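Local coordinates for protein NAD-dependent aldehyde dehydrogenase (Sinorhizobium meliloti, PDB 3U4J) that probably oxidises aldehydes to carboxylic acids with NAD or NADP as the hydride acceptor, as a tetrameric member of the aldehyde dehydrogenase family that also binds calcium, at residues S38-V43 with W55-A60; V43-A48 with I343-S348; E109-G114 with D335-R340. All blocks are in the same frame, centred on the assembly; numbering follows the deposited sequence.

Contact 1 (S38-V43 with W55-A60); sequences STIDRV and WPEASA
I40 and W55 form an antiparallel hydrogen-bonded pair, the I40 N to W55 O bond measuring 2.8 Å and the return bond from W55 N to I40 O 3.1 Å. T39 and P56 follow as the non-hydrogen-bonded pair, their CA atoms 4.0 Å apart and their side chains diverging. Beyond them E57 N donates to S38 O at 2.9 Å; this bond is straight at hydrogen (171°), although the donor stands above the carbonyl plane. The ladder belongs to a two-stranded beta hairpin, strands 39-43 and 51-56. I40 and W55 share one side of it: I40 CG2 lies 3.9 Å from W55 NE1, while I40 O stands over one indole face. The far end of the ring reaches R42, with CH2 3.6 Å from R42 CB. With CG between the backbone N and the carbonyl carbon (chi1 32°), the indole lies along strand 39-43 from I40 to R42. At the other end, the extended E57 side chain brings OE1 to S38 OG, which donates a hydrogen bond of 2.5 Å from above the carboxylate plane; S38 OG, anti to its own N (chi1 179°), faces that group. A leucine in place of E57 would probably leave the S38 hydroxyl without this acceptor and free it to turn. W55 NE1 bonds to E198 O, and the guanidinium of R42 reaches I347 O and E112 O, the latter on helix 102-113. P56 and A58 lie against M25 of strand 25-27, T225 OG1 bonds to P56 O, and S59 caps the start of helix 60-75.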
# COMPACT_ATOMS: atom_id res chain seq x y z
N SER A 38 19.74 20.25 -41.12
CA SER A 38 18.41 20.14 -41.74
C SER A 38 17.33 20.46 -40.68
O SER A 38 17.53 20.21 -39.49
CB SER A 38 18.20 18.76 -42.38
OG SER A 38 16.88 18.65 -42.96
N THR A 39 16.24 21.07 -41.11
CA THR A 39 15.15 21.47 -40.21
C THR A 39 13.79 21.14 -40.83
O THR A 39 13.70 20.78 -42.02
CB THR A 39 15.19 22.99 -39.88
OG1 THR A 39 14.97 23.73 -41.09
CG2 THR A 39 16.53 23.42 -39.26
N ILE A 40 12.75 21.25 -40.01
CA ILE A 40 11.36 20.97 -40.40
C ILE A 40 10.59 22.20 -40.00
O ILE A 40 10.80 22.71 -38.91
CB ILE A 40 10.78 19.75 -39.62
CG1 ILE A 40 11.45 18.46 -40.08
CG2 ILE A 40 9.23 19.62 -39.79
CD1 ILE A 40 11.37 17.33 -39.06
N ASP A 41 9.72 22.68 -40.86
CA ASP A 41 8.86 23.81 -40.52
C ASP A 41 7.48 23.30 -40.12
O ASP A 41 7.01 22.27 -40.62
CB ASP A 41 8.68 24.73 -41.74
CG ASP A 41 9.95 25.50 -42.14
OD1 ASP A 41 10.91 25.63 -41.36
OD2 ASP A 41 9.96 26.03 -43.27
N ARG A 42 6.81 24.06 -39.26
CA ARG A 42 5.41 23.85 -38.93
C ARG A 42 4.59 25.07 -39.38
O ARG A 42 4.82 26.18 -38.92
CB ARG A 42 5.20 23.64 -37.41
CG ARG A 42 3.74 23.55 -37.00
CD ARG A 42 3.01 22.47 -37.78
NE ARG A 42 1.74 22.09 -37.15
CZ ARG A 42 0.77 21.40 -37.75
NH1 ARG A 42 0.90 21.02 -39.02
NH2 ARG A 42 -0.35 21.11 -37.08
N VAL A 43 3.62 24.84 -40.25
CA VAL A 43 2.68 25.86 -40.66
C VAL A 43 1.50 25.74 -39.73
O VAL A 43 1.05 24.63 -39.43
CB VAL A 43 2.23 25.66 -42.16
CG1 VAL A 43 1.03 26.53 -42.52
CG2 VAL A 43 3.41 26.00 -43.13
N TRP A 55 12.30 23.33 -36.28
CA TRP A 55 13.18 22.58 -35.40
C TRP A 55 14.00 21.62 -36.24
O TRP A 55 13.63 21.35 -37.40
CB TRP A 55 12.36 21.80 -34.34
CG TRP A 55 11.03 21.36 -34.83
CD1 TRP A 55 10.76 20.30 -35.63
CD2 TRP A 55 9.79 22.01 -34.59
NE1 TRP A 55 9.43 20.23 -35.90
CE2 TRP A 55 8.80 21.27 -35.27
CE3 TRP A 55 9.41 23.15 -33.87
CZ2 TRP A 55 7.46 21.62 -35.25
CZ3 TRP A 55 8.05 23.50 -33.83
CH2 TRP A 55 7.10 22.73 -34.52
N PRO A 56 15.05 21.03 -35.66
CA PRO A 56 15.91 20.18 -36.45
C PRO A 56 15.22 18.93 -36.96
O PRO A 56 14.22 18.45 -36.35
CB PRO A 56 17.03 19.79 -35.48
CG PRO A 56 17.10 20.93 -34.52
CD PRO A 56 15.63 21.28 -34.32
N GLU A 57 15.73 18.43 -38.08
CA GLU A 57 15.34 17.14 -38.57
C GLU A 57 16.46 16.21 -38.15
O GLU A 57 17.51 16.19 -38.79
CB GLU A 57 15.21 17.17 -40.10
CG GLU A 57 14.93 15.79 -40.70
CD GLU A 57 14.93 15.78 -42.25
OE1 GLU A 57 15.11 16.84 -42.91
OE2 GLU A 57 14.76 14.66 -42.79
N ALA A 58 16.26 15.46 -37.06
CA ALA A 58 17.35 14.65 -36.53
C ALA A 58 17.67 13.46 -37.44
O ALA A 58 16.77 12.85 -38.01
CB ALA A 58 17.06 14.15 -35.09
N SER A 59 18.96 13.16 -37.54
CA SER A 59 19.45 11.94 -38.14
C SER A 59 19.48 10.86 -37.06
O SER A 59 19.42 11.17 -35.85
CB SER A 59 20.89 12.18 -38.64
OG SER A 59 21.77 12.11 -37.53
N ALA A 60 19.60 9.60 -37.47
CA ALA A 60 19.78 8.48 -36.53
C ALA A 60 20.94 8.74 -35.57
O ALA A 60 20.84 8.46 -34.37
CB ALA A 60 19.98 7.12 -37.28

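Contact 2 (V43-A48 with I343-S348)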
# COMPACT_ATOMS: atom_id res chain seq x y z
N VAL A 43 3.62 24.84 -40.25
CA VAL A 43 2.68 25.86 -40.66
C VAL A 43 1.50 25.74 -39.73
O VAL A 43 1.05 24.63 -39.43
CB VAL A 43 2.23 25.66 -42.16
CG1 VAL A 43 1.03 26.53 -42.52
CG2 VAL A 43 3.41 26.00 -43.13
N SER A 44 0.99 26.87 -39.24
CA SER A 44 -0.16 26.85 -38.34
C SER A 44 -1.34 26.22 -39.05
O SER A 44 -1.67 26.62 -40.18
CB SER A 44 -0.54 28.24 -37.89
OG SER A 44 -1.89 28.26 -37.39
N PRO A 45 -1.98 25.22 -38.41
CA PRO A 45 -3.10 24.60 -39.14
C PRO A 45 -4.33 25.49 -39.12
O PRO A 45 -5.22 25.33 -39.96
CB PRO A 45 -3.34 23.30 -38.37
CG PRO A 45 -2.86 23.58 -36.99
CD PRO A 45 -1.72 24.57 -37.12
N GLY A 46 -4.39 26.44 -38.18
CA GLY A 46 -5.51 27.35 -38.08
C GLY A 46 -5.45 28.52 -39.05
O GLY A 46 -6.47 29.17 -39.31
N HIS A 47 -4.25 28.77 -39.61
CA HIS A 47 -3.95 30.01 -40.33
C HIS A 47 -3.08 29.72 -41.57
O HIS A 47 -1.84 29.68 -41.47
CB HIS A 47 -3.20 30.96 -39.42
CG HIS A 47 -3.76 31.07 -38.03
ND1 HIS A 47 -4.68 32.03 -37.68
CD2 HIS A 47 -3.51 30.36 -36.91
CE1 HIS A 47 -4.98 31.90 -36.40
NE2 HIS A 47 -4.28 30.89 -35.91
N ALA A 48 -3.70 29.51 -42.71
CA ALA A 48 -2.94 29.10 -43.91
C ALA A 48 -1.65 29.90 -44.15
O ALA A 48 -1.66 31.11 -44.05
CB ALA A 48 -3.84 29.13 -45.20
N ILE A 343 -13.60 24.97 -30.27
CA ILE A 343 -13.14 23.87 -31.12
C ILE A 343 -12.24 24.47 -32.20
O ILE A 343 -12.62 25.42 -32.86
CB ILE A 343 -14.32 23.13 -31.81
CG1 ILE A 343 -15.34 22.61 -30.79
CG2 ILE A 343 -13.80 21.97 -32.72
CD1 ILE A 343 -16.65 22.24 -31.43
N GLY A 344 -11.03 23.93 -32.34
CA GLY A 344 -10.04 24.49 -33.27
C GLY A 344 -9.85 23.71 -34.56
O GLY A 344 -10.82 23.23 -35.17
N ALA A 345 -8.60 23.61 -35.00
CA ALA A 345 -8.30 23.18 -36.36
C ALA A 345 -7.96 21.70 -36.41
O ALA A 345 -7.58 21.12 -35.38
CB ALA A 345 -7.12 24.03 -36.93
N MSE A 346 -8.09 21.10 -37.59
CA MSE A 346 -7.52 19.78 -37.87
C MSE A 346 -5.99 19.94 -37.95
O MSE A 346 -5.50 20.96 -38.45
CB MSE A 346 -8.01 19.23 -39.23
CG MSE A 346 -9.49 18.90 -39.36
SE MSE A 346 -10.05 17.37 -38.22
CE MSE A 346 -10.42 18.43 -36.65
N ILE A 347 -5.26 18.92 -37.50
CA ILE A 347 -3.79 19.03 -37.41
C ILE A 347 -3.09 19.20 -38.79
O ILE A 347 -2.06 19.90 -38.89
CB ILE A 347 -3.19 17.82 -36.65
CG1 ILE A 347 -1.77 18.14 -36.17
CG2 ILE A 347 -3.22 16.54 -37.52
CD1 ILE A 347 -1.70 19.11 -35.00
N SER A 348 -3.64 18.57 -39.83
CA SER A 348 -2.99 18.61 -41.14
C SER A 348 -4.01 18.40 -42.25
O SER A 348 -5.15 17.99 -42.00
CB SER A 348 -1.87 17.57 -41.24
OG SER A 348 -2.41 16.26 -41.35
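Apolar packing between two buried loops joins P45 and A345: the turn of the 39-43/51-56 hairpin meets the segment that leads into helix 349-364. The interface is small, burying 158 Å² over both sides, and rests largely on the P45 ring. Its CB points at the opposing backbone and comes within 3.2 Å of M346 O, with I347 O next at 3.7 Å; CG is more distant from M346 O. Two carbonyl oxygens thus border the same ring carbon. The A345 methyl lies 4.1 Å from the same P45 CB and also touches the backbone where P45 passes into G46, with A345 CB 3.9 Å from G46 N. G46 carries no side chain, and its backbone comes close to that methyl, the CA atoms of G46 and A345 being 5.3 Å apart. In this aldehyde dehydrogenase fold the contact brings an N-terminal hairpin turn against a loop nearly 300 residues later in the chain. Y383 of strand 383-390 borders both loops, its OH bonded to G46 O and its side chain touching A345. The selenomethionine M346 turns its end away from P45 and packs on H351, A352 and V355 of helix 349-364. S348, the N-cap of that helix, bonds through OG to H351 N.

Contact 3 (E109-G114 with D335-R340)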
# COMPACT_ATOMS: atom_id res chain seq x y z
N GLU A 109 1.40 26.15 -28.11
CA GLU A 109 0.56 24.98 -28.30
C GLU A 109 -0.55 25.32 -29.27
O GLU A 109 -0.88 24.52 -30.14
CB GLU A 109 -0.12 24.51 -27.00
CG GLU A 109 0.67 23.63 -26.06
CD GLU A 109 1.01 22.23 -26.56
OE1 GLU A 109 0.39 21.23 -26.10
OE2 GLU A 109 1.94 22.14 -27.38
N SER A 110 -1.15 26.49 -29.08
CA SER A 110 -2.27 26.93 -29.92
C SER A 110 -1.86 27.03 -31.39
O SER A 110 -2.53 26.50 -32.30
CB SER A 110 -2.80 28.28 -29.42
OG SER A 110 -3.91 28.70 -30.18
N LEU A 111 -0.75 27.73 -31.61
CA LEU A 111 -0.25 27.94 -32.96
C LEU A 111 0.16 26.64 -33.67
O LEU A 111 -0.12 26.46 -34.85
CB LEU A 111 0.93 28.91 -32.92
CG LEU A 111 0.59 30.39 -32.65
CD1 LEU A 111 1.91 31.22 -32.46
CD2 LEU A 111 -0.25 30.93 -33.78
N GLU A 112 0.85 25.75 -32.95
CA GLU A 112 1.39 24.54 -33.57
C GLU A 112 0.33 23.46 -33.70
O GLU A 112 0.33 22.71 -34.67
CB GLU A 112 2.60 24.00 -32.81
CG GLU A 112 3.76 24.98 -32.75
CD GLU A 112 5.01 24.43 -32.08
OE1 GLU A 112 5.02 23.25 -31.64
OE2 GLU A 112 5.99 25.19 -31.99
N VAL A 113 -0.54 23.35 -32.70
CA VAL A 113 -1.52 22.27 -32.69
C VAL A 113 -2.84 22.71 -33.36
O VAL A 113 -3.54 21.86 -33.86
CB VAL A 113 -1.80 21.73 -31.24
CG1 VAL A 113 -2.91 20.67 -31.24
CG2 VAL A 113 -0.53 21.21 -30.58
N GLY A 114 -3.17 24.00 -33.36
CA GLY A 114 -4.52 24.45 -33.77
C GLY A 114 -5.52 24.35 -32.63
O GLY A 114 -6.72 24.36 -32.85
N ASP A 335 -10.93 30.03 -35.48
CA ASP A 335 -9.69 30.69 -35.12
C ASP A 335 -9.16 30.28 -33.73
O ASP A 335 -9.70 30.72 -32.72
CB ASP A 335 -9.89 32.20 -35.16
CG ASP A 335 -8.56 32.98 -35.03
OD1 ASP A 335 -7.49 32.35 -34.85
OD2 ASP A 335 -8.61 34.23 -35.10
N PRO A 336 -8.09 29.45 -33.69
CA PRO A 336 -7.55 29.05 -32.39
C PRO A 336 -7.08 30.21 -31.51
O PRO A 336 -7.00 30.04 -30.29
CB PRO A 336 -6.40 28.10 -32.74
CG PRO A 336 -6.72 27.61 -34.15
CD PRO A 336 -7.39 28.79 -34.81
N LEU A 337 -6.80 31.37 -32.09
CA LEU A 337 -6.29 32.51 -31.33
C LEU A 337 -7.40 33.33 -30.70
O LEU A 337 -7.13 34.22 -29.89
CB LEU A 337 -5.43 33.43 -32.21
CG LEU A 337 -4.13 32.80 -32.72
CD1 LEU A 337 -3.32 33.83 -33.51
CD2 LEU A 337 -3.32 32.26 -31.52
N ASN A 338 -8.65 33.04 -31.07
CA ASN A 338 -9.79 33.74 -30.47
C ASN A 338 -10.18 33.11 -29.13
O ASN A 338 -10.34 31.90 -29.05
CB ASN A 338 -10.99 33.74 -31.42
CG ASN A 338 -12.01 34.79 -31.05
OD1 ASN A 338 -12.53 34.80 -29.93
ND2 ASN A 338 -12.32 35.68 -32.01
N GLU A 339 -10.34 33.93 -28.10
CA GLU A 339 -10.66 33.46 -26.75
C GLU A 339 -12.03 32.78 -26.65
O GLU A 339 -12.25 31.98 -25.76
CB GLU A 339 -10.60 34.62 -25.74
CG GLU A 339 -9.18 35.19 -25.51
CD GLU A 339 -8.28 34.24 -24.72
OE1 GLU A 339 -8.80 33.34 -23.99
OE2 GLU A 339 -7.05 34.41 -24.80
N ARG A 340 -12.93 33.10 -27.59
CA ARG A 340 -14.28 32.51 -27.62
C ARG A 340 -14.32 31.12 -28.24
O ARG A 340 -15.26 30.36 -28.03
CB ARG A 340 -15.26 33.44 -28.38
CG ARG A 340 -15.44 34.82 -27.74
CD ARG A 340 -16.43 35.77 -28.51
NE ARG A 340 -16.82 35.36 -29.87
CZ ARG A 340 -16.44 35.95 -31.01
NH1 ARG A 340 -15.61 37.00 -31.02
NH2 ARG A 340 -16.88 35.48 -32.16
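S110 and G114, at the C-terminal end of helix 102-113, meet P336 in a type I beta turn running from D335 to N338. The turn is closed by N338 N to D335 O, and its first residue also makes an Asx turn, with D335 OD1 accepting from L337 N at 3.0 Å. This bond reaches the carboxylate oxygen from above its plane. The close packing lies at the P336 ring, where CG is 3.5 Å from G114 O and CB is 3.6 Å from S110 OG. The ring thereby reaches both the last full turn of the helix and the residue that ends it. G114 leaves helical geometry with a positive phi of 83°, at which a side chain would be jammed against the carbonyl oxygen of V113. S110 OG, opposite the backbone N about the CA-CB bond (chi1 -178°), is directed toward the turn; it approaches P336 O, but its hydrogen-bond partner is K115 O, just past the helix. L337 adds apolar packing beside the proline: its CD2 lies 3.8 Å from S110 OG and touches L111 CD2, the two leucine side chains meeting at a slant. H47 of the hairpin loop also packs on L337. The far side is looser. N338 is partly exposed, while E339 and R340 are exposed and leave the helix behind, although E339 still forms a salt bridge with R121 of helix 117-138. Here a second Asx turn holds the backbone: R340 N donates to N338 OD1 at 2.9 Å, in the carbonyl plane and on a lone pair of the amide oxygen.

How the contacts relate
From the N terminus, contact 1 closes the hairpin 39-43/51-56, with its short loop inside. Contact 2 starts from that same loop, sharing V43 with contact 1, and reaches across to residues 343-348; their segments alternate along the chain, so the two cross. Contact 3 begins after contact 1 has closed and nests inside the long loop closed by contact 2, bringing the end of helix 102-113 to the turn at 335-340. The centres of contacts 2 and 3 lie about 8 Å apart, and a probable hydrogen bond from A345 N to G114 O links them. Together they tie the hairpin, helix 102-113 and the approach to helix 349-364.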